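Local coordinates for regulatory Subunit of Protein Kinase A (cAMP-dependent) from Euglena gracilis (PDB 6RSX) that binds cyclic AMP in two cyclic nucleotide-binding domains and, as in related regulatory subunits, probably restrains the kinase catalytic subunit until the nucleotide arrives, at residues G199-I207 against S260-A268; R34-F45 against D79-G87. One frame throughout, in Å; residues are numbered along the deposited sequence.

Contact 1. Residues G199-I207 against S260-A268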
ATOM      1  N   GLY A 199      -8.597 -17.361 -17.444  1.00 43.54           N
ATOM      2  CA  GLY A 199      -9.783 -17.968 -16.897  1.00 54.94           C
ATOM      3  C   GLY A 199      -9.871 -17.961 -15.382  1.00 59.65           C
ATOM      4  O   GLY A 199     -10.976 -18.084 -14.846  1.00 62.49           O
ATOM      5  N   GLU A 200      -8.750 -17.807 -14.674  1.00 57.16           N
ATOM      6  CA  GLU A 200      -8.801 -17.804 -13.217  1.00 61.29           C
ATOM      7  C   GLU A 200      -9.085 -16.407 -12.670  1.00 59.27           C
ATOM      8  O   GLU A 200      -8.865 -15.391 -13.334  1.00 55.70           O
ATOM      9  CB  GLU A 200      -7.503 -18.320 -12.627  1.00 59.17           C
ATOM     10  CG  GLU A 200      -7.332 -19.804 -12.756  1.00 70.12           C
ATOM     11  CD  GLU A 200      -6.092 -20.282 -12.036  1.00 83.66           C
ATOM     12  OE1 GLU A 200      -5.348 -19.422 -11.504  1.00 82.32           O
ATOM     13  OE2 GLU A 200      -5.864 -21.512 -12.000  1.00 93.03           O
ATOM     14  N   ASP A 201      -9.584 -16.368 -11.435  1.00 64.49           N
ATOM     15  CA  ASP A 201      -9.916 -15.095 -10.814  1.00 62.98           C
ATOM     16  C   ASP A 201      -8.654 -14.280 -10.575  1.00 60.59           C
ATOM     17  O   ASP A 201      -7.573 -14.821 -10.315  1.00 63.50           O
ATOM     18  CB  ASP A 201     -10.654 -15.301  -9.495  1.00 69.39           C
ATOM     19  CG  ASP A 201     -12.092 -15.720  -9.701  1.00 77.41           C
ATOM     20  OD1 ASP A 201     -12.351 -16.939  -9.751  1.00 82.62           O
ATOM     21  OD2 ASP A 201     -12.958 -14.830  -9.837  1.00 80.77           O
ATOM     22  N   GLY A 202      -8.800 -12.964 -10.692  1.00 64.78           N
ATOM     23  CA  GLY A 202      -7.682 -12.074 -10.450  1.00 64.92           C
ATOM     24  C   GLY A 202      -7.270 -12.116  -8.994  1.00 69.16           C
ATOM     25  O   GLY A 202      -8.125 -12.089  -8.098  1.00 70.03           O
ATOM     26  N   GLY A 203      -5.967 -12.198  -8.743  1.00 58.27           N
ATOM     27  CA  GLY A 203      -5.485 -12.182  -7.386  1.00 54.89           C
ATOM     28  C   GLY A 203      -4.619 -10.973  -7.121  1.00 50.10           C
ATOM     29  O   GLY A 203      -4.853 -10.237  -6.154  1.00 55.58           O
ATOM     30  N   SER A 204      -3.601 -10.766  -7.957  1.00 43.95           N
ATOM     31  CA  SER A 204      -2.634  -9.700  -7.744  1.00 39.94           C
ATOM     32  C   SER A 204      -2.307  -8.988  -9.050  1.00 46.47           C
ATOM     33  O   SER A 204      -2.566  -9.485 -10.162  1.00 41.43           O
ATOM     34  CB  SER A 204      -1.347 -10.237  -7.107  1.00 48.13           C
ATOM     35  OG  SER A 204      -1.625 -10.766  -5.825  1.00 49.19           O
ATOM     36  N   PHE A 205      -1.719  -7.811  -8.878  1.00 39.47           N
ATOM     37  CA  PHE A 205      -1.242  -6.934  -9.936  1.00 36.59           C
ATOM     38  C   PHE A 205       0.280  -6.915  -9.866  1.00 40.88           C
ATOM     39  O   PHE A 205       0.856  -6.832  -8.774  1.00 39.15           O
ATOM     40  CB  PHE A 205      -1.824  -5.525  -9.731  1.00 37.46           C
ATOM     41  CG  PHE A 205      -1.282  -4.500 -10.670  1.00 39.23           C
ATOM     42  CD1 PHE A 205      -1.591  -4.545 -12.024  1.00 37.08           C
ATOM     43  CD2 PHE A 205      -0.446  -3.488 -10.210  1.00 39.17           C
ATOM     44  CE1 PHE A 205      -1.087  -3.588 -12.905  1.00 38.83           C
ATOM     45  CE2 PHE A 205       0.054  -2.529 -11.082  1.00 42.18           C
ATOM     46  CZ  PHE A 205      -0.270  -2.562 -12.423  1.00 38.72           C
ATOM     47  N   TYR A 206       0.938  -6.999 -11.020  1.00 36.11           N
ATOM     48  CA  TYR A 206       2.383  -7.190 -11.043  1.00 33.73           C
ATOM     49  C   TYR A 206       3.063  -6.115 -11.866  1.00 36.20           C
ATOM     50  O   TYR A 206       2.562  -5.729 -12.933  1.00 37.56           O
ATOM     51  CB  TYR A 206       2.727  -8.565 -11.647  1.00 40.93           C
ATOM     52  CG  TYR A 206       2.209  -9.692 -10.812  1.00 39.41           C
ATOM     53  CD1 TYR A 206       0.888 -10.131 -10.963  1.00 36.74           C
ATOM     54  CD2 TYR A 206       3.029 -10.301  -9.847  1.00 36.90           C
ATOM     55  CE1 TYR A 206       0.409 -11.186 -10.163  1.00 37.95           C
ATOM     56  CE2 TYR A 206       2.566 -11.334  -9.072  1.00 40.83           C
ATOM     57  CZ  TYR A 206       1.256 -11.767  -9.240  1.00 40.88           C
ATOM     58  OH  TYR A 206       0.781 -12.788  -8.464  1.00 46.36           O
ATOM     59  N   ILE A 207       4.231  -5.671 -11.395  1.00 34.82           N
ATOM     60  CA  ILE A 207       5.124  -4.813 -12.174  1.00 36.29           C
ATOM     61  C   ILE A 207       6.459  -5.530 -12.303  1.00 37.69           C
ATOM     62  O   ILE A 207       7.039  -5.973 -11.301  1.00 36.34           O
ATOM     63  CB  ILE A 207       5.318  -3.423 -11.521  1.00 39.39           C
ATOM     64  CG1 ILE A 207       3.980  -2.768 -11.195  1.00 37.83           C
ATOM     65  CG2 ILE A 207       6.115  -2.503 -12.452  1.00 40.63           C
ATOM     66  CD1 ILE A 207       3.586  -2.953  -9.738  1.00 41.93           C
ATOM     67  N   SER A 260       4.454  -7.020  -6.519  1.00 36.47           N
ATOM     68  CA  SER A 260       3.022  -7.193  -6.687  1.00 36.89           C
ATOM     69  C   SER A 260       2.226  -6.405  -5.655  1.00 39.57           C
ATOM     70  O   SER A 260       2.713  -6.045  -4.578  1.00 36.04           O
ATOM     71  CB  SER A 260       2.634  -8.670  -6.601  1.00 42.15           C
ATOM     72  OG  SER A 260       2.879  -9.172  -5.313  1.00 41.94           O
ATOM     73  N   LEU A 261       0.977  -6.138  -6.022  1.00 40.37           N
ATOM     74  CA  LEU A 261      -0.045  -5.618  -5.122  1.00 37.37           C
ATOM     75  C   LEU A 261      -1.174  -6.627  -5.066  1.00 48.30           C
ATOM     76  O   LEU A 261      -1.652  -7.087  -6.122  1.00 40.80           O
ATOM     77  CB  LEU A 261      -0.587  -4.273  -5.599  1.00 34.53           C
ATOM     78  CG  LEU A 261       0.339  -3.081  -5.690  1.00 36.45           C
ATOM     79  CD1 LEU A 261      -0.437  -1.909  -6.241  1.00 36.73           C
ATOM     80  CD2 LEU A 261       0.898  -2.771  -4.250  1.00 40.24           C
ATOM     81  N   ASP A 262      -1.605  -6.976  -3.851  1.00 42.06           N
ATOM     82  CA  ASP A 262      -2.768  -7.851  -3.768  1.00 45.69           C
ATOM     83  C   ASP A 262      -4.042  -7.051  -4.045  1.00 46.07           C
ATOM     84  O   ASP A 262      -4.029  -5.822  -4.113  1.00 47.74           O
ATOM     85  CB  ASP A 262      -2.807  -8.587  -2.415  1.00 46.37           C
ATOM     86  CG  ASP A 262      -3.159  -7.682  -1.230  1.00 54.57           C
ATOM     87  OD1 ASP A 262      -3.667  -6.556  -1.411  1.00 50.62           O
ATOM     88  OD2 ASP A 262      -2.911  -8.121  -0.081  1.00 64.01           O
ATOM     89  N   ARG A 263      -5.153  -7.766  -4.253  1.00 45.28           N
ATOM     90  CA  ARG A 263      -6.385  -7.108  -4.691  1.00 46.99           C
ATOM     91  C   ARG A 263      -6.759  -5.925  -3.795  1.00 46.85           C
ATOM     92  O   ARG A 263      -7.131  -4.847  -4.282  1.00 43.41           O
ATOM     93  CB  ARG A 263      -7.529  -8.114  -4.728  1.00 48.21           C
ATOM     94  CG  ARG A 263      -8.846  -7.467  -5.039  1.00 49.75           C
ATOM     95  CD  ARG A 263      -9.995  -8.465  -5.008  1.00 64.31           C
ATOM     96  NE  ARG A 263      -9.763  -9.629  -5.860  1.00 65.32           N
ATOM     97  CZ  ARG A 263     -10.184  -9.743  -7.122  1.00 79.04           C
ATOM     98  NH1 ARG A 263      -9.929 -10.855  -7.804  1.00 72.90           N
ATOM     99  NH2 ARG A 263     -10.858  -8.751  -7.707  1.00 73.27           N
ATOM    100  N   GLU A 264      -6.705  -6.129  -2.478  1.00 44.08           N
ATOM    101  CA  GLU A 264      -7.080  -5.078  -1.526  1.00 48.69           C
ATOM    102  C   GLU A 264      -6.189  -3.839  -1.667  1.00 40.00           C
ATOM    103  O   GLU A 264      -6.681  -2.708  -1.717  1.00 45.15           O
ATOM    104  CB  GLU A 264      -7.025  -5.646  -0.104  1.00 53.23           C
ATOM    105  CG  GLU A 264      -7.510  -4.707   0.995  1.00 59.93           C
ATOM    106  CD  GLU A 264      -7.329  -5.287   2.414  0.08 59.46           C
ATOM    107  OE1 GLU A 264      -6.536  -6.228   2.613  1.00 62.49           O
ATOM    108  OE2 GLU A 264      -7.982  -4.799   3.353  1.00 67.60           O
ATOM    109  N   SER A 265      -4.868  -4.039  -1.759  1.00 46.60           N
ATOM    110  CA  SER A 265      -3.935  -2.922  -1.917  1.00 41.35           C
ATOM    111  C   SER A 265      -4.067  -2.270  -3.282  1.00 44.70           C
ATOM    112  O   SER A 265      -4.021  -1.040  -3.395  1.00 42.60           O
ATOM    113  CB  SER A 265      -2.494  -3.400  -1.737  1.00 48.53           C
ATOM    114  OG  SER A 265      -2.254  -3.829  -0.420  1.00 54.73           O
ATOM    115  N   PHE A 266      -4.183  -3.079  -4.340  1.00 41.75           N
ATOM    116  CA  PHE A 266      -4.416  -2.508  -5.663  1.00 42.99           C
ATOM    117  C   PHE A 266      -5.613  -1.561  -5.640  1.00 42.26           C
ATOM    118  O   PHE A 266      -5.528  -0.402  -6.067  1.00 44.39           O
ATOM    119  CB  PHE A 266      -4.611  -3.631  -6.687  1.00 40.14           C
ATOM    120  CG  PHE A 266      -4.874  -3.132  -8.070  1.00 40.11           C
ATOM    121  CD1 PHE A 266      -3.832  -2.662  -8.850  1.00 41.07           C
ATOM    122  CD2 PHE A 266      -6.164  -3.119  -8.583  1.00 43.20           C
ATOM    123  CE1 PHE A 266      -4.063  -2.199 -10.135  1.00 42.93           C
ATOM    124  CE2 PHE A 266      -6.412  -2.653  -9.856  1.00 44.31           C
ATOM    125  CZ  PHE A 266      -5.363  -2.187 -10.639  1.00 43.71           C
ATOM    126  N   THR A 267      -6.724  -2.019  -5.083  1.00 44.24           N
ATOM    127  CA  THR A 267      -7.924  -1.195  -5.095  1.00 47.90           C
ATOM    128  C   THR A 267      -7.724   0.069  -4.265  1.00 48.38           C
ATOM    129  O   THR A 267      -8.104   1.169  -4.690  1.00 44.42           O
ATOM    130  CB  THR A 267      -9.114  -2.035  -4.605  1.00 51.78           C
ATOM    131  OG1 THR A 267      -9.302  -3.140  -5.502  1.00 54.54           O
ATOM    132  CG2 THR A 267     -10.389  -1.227  -4.581  1.00 51.78           C
ATOM    133  N   ALA A 268      -7.096  -0.065  -3.097  1.00 50.26           N
ATOM    134  CA  ALA A 268      -6.835   1.091  -2.235  1.00 46.89           C
ATOM    135  C   ALA A 268      -5.954   2.128  -2.928  1.00 47.03           C
ATOM    136  O   ALA A 268      -6.165   3.333  -2.766  1.00 50.09           O
ATOM    137  CB  ALA A 268      -6.193   0.627  -0.924  1.00 43.49           C
TER
HETATM  138  O   HOH W   1      -5.698 -10.613  -3.697  1.00 59.97           O

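Contact 2. Residues R34-F45 against D79-G87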
ATOM      1  N   ARG A  34      -9.583  -7.204  19.263  1.00 37.43           N
ATOM      2  CA  ARG A  34     -10.016  -5.885  18.835  1.00 40.51           C
ATOM      3  C   ARG A  34      -8.938  -5.158  18.031  1.00 41.92           C
ATOM      4  O   ARG A  34      -9.220  -4.572  16.977  1.00 40.42           O
ATOM      5  CB  ARG A  34     -10.413  -5.086  20.065  1.00 42.00           C
ATOM      6  CG  ARG A  34     -10.950  -3.759  19.738  1.00 39.22           C
ATOM      7  CD  ARG A  34     -11.542  -3.066  20.960  1.00 42.10           C
ATOM      8  NE  ARG A  34     -11.702  -1.636  20.680  1.00 43.10           N
ATOM      9  CZ  ARG A  34     -11.780  -0.697  21.609  1.00 43.00           C
ATOM     10  NH1 ARG A  34     -11.699  -1.024  22.907  1.00 48.15           N
ATOM     11  NH2 ARG A  34     -11.882   0.581  21.255  1.00 40.96           N
ATOM     12  N   ILE A  35      -7.693  -5.173  18.512  1.00 39.64           N
ATOM     13  CA  ILE A  35      -6.621  -4.552  17.744  1.00 37.71           C
ATOM     14  C   ILE A  35      -6.441  -5.250  16.406  1.00 39.76           C
ATOM     15  O   ILE A  35      -6.316  -4.598  15.353  1.00 40.13           O
ATOM     16  CB  ILE A  35      -5.325  -4.536  18.582  1.00 36.31           C
ATOM     17  CG1 ILE A  35      -5.511  -3.584  19.746  1.00 36.13           C
ATOM     18  CG2 ILE A  35      -4.147  -4.139  17.716  1.00 40.66           C
ATOM     19  CD1 ILE A  35      -4.436  -3.748  20.844  1.00 36.32           C
ATOM     20  N   GLU A  36      -6.456  -6.592  16.411  1.00 40.09           N
ATOM     21  CA  GLU A  36      -6.315  -7.342  15.169  1.00 45.06           C
ATOM     22  C   GLU A  36      -7.368  -6.929  14.151  1.00 39.97           C
ATOM     23  O   GLU A  36      -7.064  -6.793  12.961  1.00 40.88           O
ATOM     24  CB  GLU A  36      -6.411  -8.845  15.436  1.00 46.51           C
ATOM     25  CG  GLU A  36      -5.266  -9.422  16.225  1.00 59.60           C
ATOM     26  CD  GLU A  36      -5.445 -10.906  16.495  1.00 74.07           C
ATOM     27  OE1 GLU A  36      -6.413 -11.502  15.970  1.00 81.36           O
ATOM     28  OE2 GLU A  36      -4.619 -11.476  17.238  1.00 81.41           O
ATOM     29  N   LYS A  37      -8.610  -6.725  14.600  1.00 38.23           N
ATOM     30  CA  LYS A  37      -9.683  -6.341  13.668  1.00 39.85           C
ATOM     31  C   LYS A  37      -9.363  -5.016  13.002  1.00 38.60           C
ATOM     32  O   LYS A  37      -9.550  -4.836  11.786  1.00 37.90           O
ATOM     33  CB  LYS A  37     -11.009  -6.230  14.420  1.00 53.08           C
ATOM     34  CG  LYS A  37     -11.898  -7.467  14.363  1.00 59.32           C
ATOM     35  CD  LYS A  37     -12.834  -7.520  15.579  1.00 62.81           C
ATOM     36  CE  LYS A  37     -13.746  -6.300  15.650  1.00 64.74           C
ATOM     37  NZ  LYS A  37     -14.783  -6.224  14.573  1.00 56.14           N
ATOM     38  N   CYS A  38      -8.868  -4.076  13.803  1.00 40.22           N
ATOM     39  CA  CYS A  38      -8.495  -2.765  13.305  1.00 39.37           C
ATOM     40  C   CYS A  38      -7.295  -2.856  12.356  1.00 38.06           C
ATOM     41  O   CYS A  38      -7.301  -2.240  11.288  1.00 39.93           O
ATOM     42  CB  CYS A  38      -8.234  -1.858  14.517  1.00 41.57           C
ATOM     43  SG  CYS A  38      -7.627  -0.227  14.144  1.00 41.64           S
ATOM     44  N   LEU A  39      -6.274  -3.652  12.700  1.00 38.36           N
ATOM     45  CA  LEU A  39      -5.031  -3.704  11.930  1.00 37.59           C
ATOM     46  C   LEU A  39      -5.116  -4.567  10.683  1.00 44.95           C
ATOM     47  O   LEU A  39      -4.190  -4.543   9.858  1.00 38.11           O
ATOM     48  CB  LEU A  39      -3.885  -4.217  12.802  1.00 41.21           C
ATOM     49  CG  LEU A  39      -3.590  -3.396  14.068  1.00 42.34           C
ATOM     50  CD1 LEU A  39      -2.329  -3.915  14.697  1.00 44.08           C
ATOM     51  CD2 LEU A  39      -3.452  -1.881  13.817  1.00 37.76           C
ATOM     52  N   ARG A  40      -6.201  -5.317  10.513  1.00 43.27           N
ATOM     53  CA  ARG A  40      -6.328  -6.140   9.332  1.00 45.39           C
ATOM     54  C   ARG A  40      -6.261  -5.229   8.112  1.00 45.34           C
ATOM     55  O   ARG A  40      -6.871  -4.148   8.074  1.00 54.62           O
ATOM     56  CB  ARG A  40      -7.642  -6.930   9.387  1.00 50.80           C
ATOM     57  CG  ARG A  40      -7.783  -8.038   8.345  1.00 53.17           C
ATOM     58  CD  ARG A  40      -8.964  -8.923   8.712  1.00 67.26           C
ATOM     59  NE  ARG A  40      -8.900  -9.343  10.118  1.00 69.82           N
ATOM     60  CZ  ARG A  40      -9.803 -10.109  10.731  1.00 77.74           C
ATOM     61  NH1 ARG A  40     -10.861 -10.560  10.065  1.00 83.06           N
ATOM     62  NH2 ARG A  40      -9.645 -10.428  12.017  1.00 77.02           N
ATOM     63  N   GLY A  41      -5.468  -5.622   7.141  1.00 43.41           N
ATOM     64  CA  GLY A  41      -5.381  -4.848   5.926  1.00 49.55           C
ATOM     65  C   GLY A  41      -4.449  -3.654   5.976  1.00 45.59           C
ATOM     66  O   GLY A  41      -4.145  -3.091   4.920  1.00 47.77           O
ATOM     67  N   ASN A  42      -3.969  -3.229   7.162  1.00 38.03           N
ATOM     68  CA  ASN A  42      -2.946  -2.192   7.163  1.00 34.39           C
ATOM     69  C   ASN A  42      -1.595  -2.827   6.827  1.00 36.28           C
ATOM     70  O   ASN A  42      -1.128  -3.708   7.546  1.00 37.29           O
ATOM     71  CB  ASN A  42      -2.898  -1.479   8.521  1.00 35.21           C
ATOM     72  CG  ASN A  42      -1.872  -0.372   8.550  1.00 43.10           C
ATOM     73  OD1 ASN A  42      -0.687  -0.659   8.575  1.00 41.98           O
ATOM     74  ND2 ASN A  42      -2.317   0.900   8.550  1.00 35.15           N
ATOM     75  N   ILE A  43      -0.927  -2.351   5.771  1.00 38.32           N
ATOM     76  CA  ILE A  43       0.221  -3.117   5.303  1.00 39.61           C
ATOM     77  C   ILE A  43       1.406  -2.997   6.255  1.00 42.93           C
ATOM     78  O   ILE A  43       2.199  -3.936   6.367  1.00 46.30           O
ATOM     79  CB  ILE A  43       0.636  -2.736   3.873  1.00 52.35           C
ATOM     80  CG1 ILE A  43       1.657  -3.756   3.348  1.00 60.35           C
ATOM     81  CG2 ILE A  43       1.227  -1.373   3.809  1.00 46.50           C
ATOM     82  CD1 ILE A  43       1.090  -5.186   3.168  1.00 60.93           C
ATOM     83  N   LEU A  44       1.528  -1.885   6.989  1.00 40.69           N
ATOM     84  CA  LEU A  44       2.683  -1.749   7.884  1.00 40.58           C
ATOM     85  C   LEU A  44       2.675  -2.805   8.973  1.00 46.48           C
ATOM     86  O   LEU A  44       3.738  -3.282   9.376  1.00 48.22           O
ATOM     87  CB  LEU A  44       2.729  -0.361   8.500  1.00 38.24           C
ATOM     88  CG  LEU A  44       2.975   0.738   7.488  1.00 42.41           C
ATOM     89  CD1 LEU A  44       2.878   2.089   8.162  1.00 48.72           C
ATOM     90  CD2 LEU A  44       4.347   0.560   6.819  1.00 48.55           C
ATOM     91  N   PHE A  45       1.499  -3.205   9.447  1.00 49.57           N
ATOM     92  CA  PHE A  45       1.439  -4.210  10.496  1.00 47.87           C
ATOM     93  C   PHE A  45       1.396  -5.620   9.952  1.00 53.53           C
ATOM     94  O   PHE A  45       1.871  -6.539  10.622  1.00 52.38           O
ATOM     95  CB  PHE A  45       0.234  -3.957  11.409  1.00 46.67           C
ATOM     96  CG  PHE A  45       0.353  -2.715  12.234  1.00 46.88           C
ATOM     97  CD1 PHE A  45      -0.076  -1.484  11.748  1.00 43.48           C
ATOM     98  CD2 PHE A  45       0.920  -2.767  13.508  1.00 38.53           C
ATOM     99  CE1 PHE A  45       0.041  -0.333  12.510  1.00 45.16           C
ATOM    100  CE2 PHE A  45       1.020  -1.626  14.281  1.00 41.23           C
ATOM    101  CZ  PHE A  45       0.600  -0.402  13.782  1.00 46.64           C
ATOM    102  N   ASP A  79       4.974  12.510  18.433  1.00 32.98           N
ATOM    103  CA  ASP A  79       4.871  11.687  19.642  1.00 34.95           C
ATOM    104  C   ASP A  79       4.425  10.273  19.297  1.00 40.97           C
ATOM    105  O   ASP A  79       5.170   9.322  19.538  1.00 34.55           O
ATOM    106  CB  ASP A  79       3.934  12.293  20.706  1.00 38.21           C
ATOM    107  CG  ASP A  79       2.593  12.817  20.149  1.00 47.14           C
ATOM    108  OD1 ASP A  79       2.175  12.533  18.986  1.00 38.84           O
ATOM    109  OD2 ASP A  79       1.912  13.528  20.931  1.00 45.01           O
ATOM    110  N   ASN A  80       3.250  10.121  18.671  1.00 31.05           N
ATOM    111  CA  ASN A  80       2.666   8.800  18.457  1.00 33.24           C
ATOM    112  C   ASN A  80       2.466   8.474  16.978  1.00 31.41           C
ATOM    113  O   ASN A  80       2.514   9.345  16.105  1.00 30.28           O
ATOM    114  CB  ASN A  80       1.297   8.690  19.149  1.00 34.87           C
ATOM    115  CG  ASN A  80       1.368   8.936  20.659  1.00 37.15           C
ATOM    116  OD1 ASN A  80       2.232   8.407  21.366  1.00 35.64           O
ATOM    117  ND2 ASN A  80       0.427   9.734  21.158  1.00 37.17           N
ATOM    118  N   PHE A  81       2.289   7.179  16.721  1.00 27.96           N
ATOM    119  CA  PHE A  81       1.822   6.645  15.451  1.00 29.59           C
ATOM    120  C   PHE A  81       0.409   6.089  15.649  1.00 32.35           C
ATOM    121  O   PHE A  81       0.129   5.457  16.679  1.00 33.05           O
ATOM    122  CB  PHE A  81       2.799   5.560  14.984  1.00 30.20           C
ATOM    123  CG  PHE A  81       2.362   4.825  13.759  1.00 31.24           C
ATOM    124  CD1 PHE A  81       2.377   5.438  12.531  1.00 31.06           C
ATOM    125  CD2 PHE A  81       2.129   3.482  13.828  1.00 36.68           C
ATOM    126  CE1 PHE A  81       2.011   4.722  11.338  1.00 33.09           C
ATOM    127  CE2 PHE A  81       1.772   2.764  12.666  1.00 41.58           C
ATOM    128  CZ  PHE A  81       1.757   3.386  11.433  1.00 34.39           C
ATOM    129  N   TYR A  82      -0.499   6.351  14.691  1.00 28.55           N
ATOM    130  CA  TYR A  82      -1.916   6.073  14.900  1.00 30.73           C
ATOM    131  C   TYR A  82      -2.479   5.167  13.811  1.00 29.92           C
ATOM    132  O   TYR A  82      -2.074   5.252  12.644  1.00 27.26           O
ATOM    133  CB  TYR A  82      -2.764   7.375  14.899  1.00 29.20           C
ATOM    134  CG  TYR A  82      -2.398   8.332  16.027  1.00 30.97           C
ATOM    135  CD1 TYR A  82      -2.978   8.193  17.278  1.00 33.73           C
ATOM    136  CD2 TYR A  82      -1.533   9.412  15.802  1.00 32.77           C
ATOM    137  CE1 TYR A  82      -2.680   9.075  18.322  1.00 35.94           C
ATOM    138  CE2 TYR A  82      -1.216  10.294  16.833  1.00 29.64           C
ATOM    139  CZ  TYR A  82      -1.807  10.131  18.083  1.00 34.42           C
ATOM    140  OH  TYR A  82      -1.542  10.994  19.108  1.00 36.69           O
ATOM    141  N   VAL A  83      -3.432   4.319  14.205  1.00 26.64           N
ATOM    142  CA  VAL A  83      -4.317   3.632  13.236  1.00 26.11           C
ATOM    143  C   VAL A  83      -5.762   3.969  13.581  1.00 27.61           C
ATOM    144  O   VAL A  83      -6.177   3.882  14.735  1.00 29.71           O
ATOM    145  CB  VAL A  83      -4.103   2.098  13.237  1.00 33.68           C
ATOM    146  CG1 VAL A  83      -4.949   1.401  12.119  1.00 31.74           C
ATOM    147  CG2 VAL A  83      -2.626   1.732  13.070  1.00 35.71           C
ATOM    148  N   ILE A  84      -6.568   4.297  12.563  1.00 30.19           N
ATOM    149  CA  ILE A  84      -7.962   4.634  12.804  1.00 30.78           C
ATOM    150  C   ILE A  84      -8.757   3.352  13.062  1.00 29.92           C
ATOM    151  O   ILE A  84      -8.696   2.400  12.273  1.00 31.56           O
ATOM    152  CB  ILE A  84      -8.547   5.388  11.596  1.00 30.84           C
ATOM    153  CG1 ILE A  84      -7.827   6.748  11.421  1.00 30.53           C
ATOM    154  CG2 ILE A  84     -10.039   5.592  11.837  1.00 30.24           C
ATOM    155  CD1 ILE A  84      -8.295   7.557  10.162  1.00 31.88           C
ATOM    156  N   GLU A  85      -9.540   3.348  14.138  1.00 29.01           N
ATOM    157  CA  GLU A  85     -10.494   2.281  14.395  1.00 31.40           C
ATOM    158  C   GLU A  85     -11.887   2.658  13.882  1.00 31.70           C
ATOM    159  O   GLU A  85     -12.516   1.867  13.165  1.00 34.77           O
ATOM    160  CB  GLU A  85     -10.551   1.972  15.898  1.00 33.81           C
ATOM    161  CG  GLU A  85     -11.491   0.777  16.202  1.00 36.73           C
ATOM    162  CD  GLU A  85     -11.428   0.427  17.703  1.00 42.71           C
ATOM    163  OE1 GLU A  85     -11.451   1.363  18.539  1.00 42.18           O
ATOM    164  OE2 GLU A  85     -11.266  -0.770  18.022  1.00 37.84           O
ATOM    165  N   SER A  86     -12.353   3.874  14.198  1.00 32.28           N
ATOM    166  CA  SER A  86     -13.673   4.375  13.779  1.00 33.13           C
ATOM    167  C   SER A  86     -13.545   5.816  13.327  1.00 32.70           C
ATOM    168  O   SER A  86     -12.711   6.573  13.842  1.00 29.68           O
ATOM    169  CB  SER A  86     -14.687   4.420  14.926  1.00 37.53           C
ATOM    170  OG  SER A  86     -14.619   3.309  15.766  1.00 43.57           O
ATOM    171  N   GLY A  87     -14.415   6.218  12.391  1.00 32.19           N
ATOM    172  CA  GLY A  87     -14.484   7.602  11.988  1.00 29.59           C
ATOM    173  C   GLY A  87     -13.594   7.866  10.797  1.00 27.82           C
ATOM    174  O   GLY A  87     -12.879   7.000  10.307  1.00 30.15           O
TER
HETATM  175  O   HOH W   2     -11.455  -2.860  16.354  1.00 38.90           O

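Contact 1. Residues G199-I207 against S260-A268
The Phe205 ring meets that of Phe266 in the beta roll of the second cyclic nucleotide-binding domain, where adjacent antiparallel strands 204-208 and 256-262 pair and the latter runs into helix 263-269. With its CG anti to the backbone N (chi1 173°), Phe205 offers one ring face, and Phe266 CE1 sits over it near the rim, 3.6 Å from Phe205 CG. The ring planes meet at 46°, neither a stack nor a T-shape. Leu240, from helix 237-242, also packs on Phe266.

Phe205 and Leu261 form a hydrogen-bonded pair of the two strands. Two nearly straight bonds define it: Phe205 N to Leu261 O at 2.9 Å (169° at the hydrogen) and Leu261 N to Phe205 O at 2.8 Å. The side chains alternate accordingly. Phe205 and Leu261 share one face of the sheet; Ser204, Tyr206, Ser260 and Asp262 share the other, where Ser260 CB lies 3.6 Å from Tyr206 CE2.

Asp262 caps the helix: its OD1 accepts from Ser265 N at 2.8 Å, while its OD2 is engaged by Arg46 in a salt bridge. Just past the strand pairing, a water donates to Gly203 O at 2.6 Å and accepts from Arg263 N at 3.0 Å.

Contact 2. Residues R34-F45 against D79-G87
Arg34 reaches from helix 29-39 to Glu85, at the corner where the chain turns after the strand that carries Val83 in the first cyclic nucleotide-binding domain. From CB, a chi1 of -176° carries Arg34 CG away from the backbone N, and the chain runs extended to NE. Arg34 CG passes 3.5 Å from Glu85 OE2, and Arg34 CD skirts the same oxygen. Arg34 NE then donates to Glu85 OE2 at 2.8 Å. At the tip, Arg34 NH2 donates to Glu85 OE1 at 2.9 Å. This is a side-on, two-nitrogen salt bridge: the guanidinium and carboxylate planes are 1° apart, and both oxygens are met on the syn side.

Further along, Cys38 SG lies 3.7 Å from Val83 CG1. Phe45 CE1 approaches Val83 CG2 to 3.4 Å, and its ring meets that of Phe81 rim to rim, while Leu39 CD2 sits over the centre of the Phe45 ring.

A leucine in place of Arg34 would probably leave the Glu85 carboxylate without its two-pronged cationic mate and freer to turn. Trp137 NE1 and a water also donate to Glu85 OE2, and with three donors on that oxygen the carboxylate is likely to stay ionised.

How the contacts relate
Both segments of contact 2 precede those of contact 1 in the sequence, and the contact centres lie about 22 Å apart. Each involves a different cyclic nucleotide-binding domain, yet the strands correspond: 80-84 pairs with 134-140 and 112-113 in the first domain's sheet, as 204-208 does with 256-262 and 234-235 in the second. Contact 1 joins two neighbours within its sheet and the helix that follows; contact 2 sets the N-terminal helices 29-39 and 43-46 against one strand. The two meet where Glu264 OE2 packs on Gly41 CA at 3.7 Å, and Arg46 of helix 43-46 forms salt bridges with Asp262 and Glu264. The turn at Gly41 and helix 43-46 thus tie contact 2 to the second domain.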